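Local coordinates for protein benzoylformate Decarboxylase (Polynucleobacter necessarius, PDB 4K9Q) that binds thiamine diphosphate and magnesium and probably decarboxylates benzoylformate, as a member of the thiamine diphosphate-dependent enzyme family, at residues A[41-46]-A[438-443]. Sequence-based numbering, arbitrary orientation.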
loop_
_atom_site.group_PDB
_atom_site.type_symbol
_atom_site.label_atom_id
_atom_site.label_comp_id
_atom_site.label_asym_id
_atom_site.label_seq_id
_atom_site.Cartn_x
_atom_site.Cartn_y
_atom_site.Cartn_z
ATOM N N TYR A 41 -33.042 3.212 5.884
ATOM C CA TYR A 41 -31.983 2.312 6.331
ATOM C C TYR A 41 -32.436 0.892 6.061
ATOM O O TYR A 41 -33.542 0.495 6.456
ATOM C CB TYR A 41 -31.708 2.487 7.821
ATOM C CG TYR A 41 -30.548 1.658 8.331
ATOM C CD1 TYR A 41 -30.735 0.348 8.752
ATOM C CD2 TYR A 41 -29.261 2.185 8.384
ATOM C CE1 TYR A 41 -29.682 -0.410 9.212
ATOM C CE2 TYR A 41 -28.196 1.434 8.852
ATOM C CZ TYR A 41 -28.415 0.134 9.268
ATOM O OH TYR A 41 -27.368 -0.629 9.733
ATOM N N VAL A 42 -31.575 0.133 5.397
ATOM C CA VAL A 42 -31.858 -1.257 5.059
ATOM C C VAL A 42 -30.863 -2.170 5.764
ATOM O O VAL A 42 -29.673 -2.191 5.422
ATOM C CB VAL A 42 -31.771 -1.500 3.533
ATOM C CG1 VAL A 42 -31.980 -2.983 3.207
ATOM C CG2 VAL A 42 -32.774 -0.635 2.790
ATOM N N LEU A 43 -31.350 -2.933 6.740
ATOM C CA LEU A 43 -30.503 -3.852 7.492
ATOM C C LEU A 43 -30.224 -5.104 6.692
ATOM O O LEU A 43 -31.146 -5.691 6.104
ATOM C CB LEU A 43 -31.179 -4.252 8.815
ATOM C CG LEU A 43 -30.452 -5.325 9.628
ATOM C CD1 LEU A 43 -29.122 -4.795 10.191
ATOM C CD2 LEU A 43 -31.360 -5.867 10.744
ATOM N N ALA A 44 -28.958 -5.520 6.667
ATOM C CA ALA A 44 -28.644 -6.897 6.293
ATOM C C ALA A 44 -27.777 -7.543 7.378
ATOM O O ALA A 44 -27.093 -6.850 8.142
ATOM C CB ALA A 44 -27.966 -6.949 4.930
ATOM N N LEU A 45 -27.827 -8.868 7.448
ATOM C CA LEU A 45 -27.255 -9.606 8.571
ATOM C C LEU A 45 -25.761 -9.854 8.474
ATOM O O LEU A 45 -25.150 -10.254 9.462
ATOM C CB LEU A 45 -27.947 -10.965 8.727
ATOM C CG LEU A 45 -29.448 -10.952 9.040
ATOM C CD1 LEU A 45 -29.961 -12.381 8.971
ATOM C CD2 LEU A 45 -29.709 -10.329 10.408
ATOM N N GLN A 46 -25.180 -9.668 7.290
ATOM C CA GLN A 46 -23.743 -9.876 7.108
ATOM C C GLN A 46 -23.270 -8.924 6.010
ATOM O O GLN A 46 -24.044 -8.580 5.113
ATOM C CB GLN A 46 -23.449 -11.341 6.755
ATOM C CG GLN A 46 -22.034 -11.804 7.103
ATOM C CD GLN A 46 -21.080 -11.752 5.918
ATOM O OE1 GLN A 46 -21.447 -11.302 4.829
ATOM N NE2 GLN A 46 -19.857 -12.232 6.124
ATOM N N GLY A 438 -28.773 -12.905 2.925
ATOM C CA GLY A 438 -29.447 -11.866 2.158
ATOM C C GLY A 438 -30.955 -12.072 2.082
ATOM O O GLY A 438 -31.712 -11.112 1.961
ATOM N N ILE A 439 -31.389 -13.329 2.134
ATOM C CA ILE A 439 -32.819 -13.641 2.085
ATOM C C ILE A 439 -33.597 -12.863 3.147
ATOM O O ILE A 439 -34.703 -12.367 2.896
ATOM C CB ILE A 439 -33.065 -15.153 2.276
ATOM C CG1 ILE A 439 -32.395 -15.940 1.144
ATOM C CG2 ILE A 439 -34.558 -15.457 2.312
ATOM C CD1 ILE A 439 -32.442 -17.446 1.355
ATOM N N TYR A 440 -33.008 -12.742 4.332
ATOM C CA TYR A 440 -33.644 -12.040 5.433
ATOM C C TYR A 440 -34.049 -10.625 5.039
ATOM O O TYR A 440 -35.139 -10.167 5.364
ATOM C CB TYR A 440 -32.706 -11.996 6.636
ATOM C CG TYR A 440 -33.327 -11.377 7.872
ATOM C CD1 TYR A 440 -34.348 -12.032 8.564
ATOM C CD2 TYR A 440 -32.893 -10.147 8.349
ATOM C CE1 TYR A 440 -34.917 -11.469 9.699
ATOM C CE2 TYR A 440 -33.451 -9.579 9.483
ATOM C CZ TYR A 440 -34.461 -10.240 10.151
ATOM O OH TYR A 440 -34.996 -9.647 11.277
ATOM N N THR A 441 -33.164 -9.925 4.341
ATOM C CA THR A 441 -33.456 -8.549 3.952
ATOM C C THR A 441 -34.609 -8.520 2.957
ATOM O O THR A 441 -35.486 -7.663 3.041
ATOM C CB THR A 441 -32.214 -7.863 3.356
ATOM O OG1 THR A 441 -31.174 -7.856 4.342
ATOM C CG2 THR A 441 -32.539 -6.420 2.973
ATOM N N GLY A 442 -34.605 -9.461 2.021
ATOM C CA GLY A 442 -35.713 -9.604 1.088
ATOM C C GLY A 442 -37.036 -9.763 1.828
ATOM O O GLY A 442 -38.016 -9.097 1.527
ATOM N N VAL A 443 -37.068 -10.667 2.795
ATOM C CA VAL A 443 -38.292 -10.917 3.551
ATOM C C VAL A 443 -38.717 -9.686 4.361
ATOM O O VAL A 443 -39.878 -9.262 4.308
ATOM C CB VAL A 443 -38.140 -12.148 4.459
ATOM C CG1 VAL A 443 -39.371 -12.323 5.316
ATOM C CG2 VAL A 443 -37.925 -13.394 3.597
HETATM O O HOH W 1 -29.648 -9.952 5.505
#
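Thr441 OG1 is gripped twice: it donates to Leu43 O at 2.8 Å, lying in the plane of that carbonyl on a lone pair (C=O...O angle 132°), and it accepts from a water 2.8 Å away. The same water accepts from Leu45 N at 2.9 Å, so the hydroxyl holds the last residue of strand 40-43 directly, and the loop after it through the water, to helix 438-445. The contact joins the N-terminal and C-terminal domains of the thiamine diphosphate enzyme fold, each built on a six-stranded parallel sheet. With OG1 beside its own backbone N (chi1 -60°), Thr441 aims the hydroxyl at the strand and sends CG2 against Val42 CG1, a tight 3.5 Å contact where the two side chains cross nearly at right angles. A valine here would probably leave Leu43 O and the bridging water without their hydroxyl partner, weakening the tie between helix and strand. Leu412 and Val408 of helix 403-417 pack on Val42 and Thr441, respectively. One residue back along the helix, the Tyr440 ring lies across Leu45 and has Leu43 CD2 near its plane at one edge, 4.4 Å from CE2. Its hydroxyl is hydrogen-bonded to Pro480 O of the second subunit, so the residue also links the domain contact to the subunit interface. Leu45 approaches the ring obliquely, CG 3.6 Å from Tyr440 CD2, while its CD1 rests 3.6 Å from Tyr440 CB.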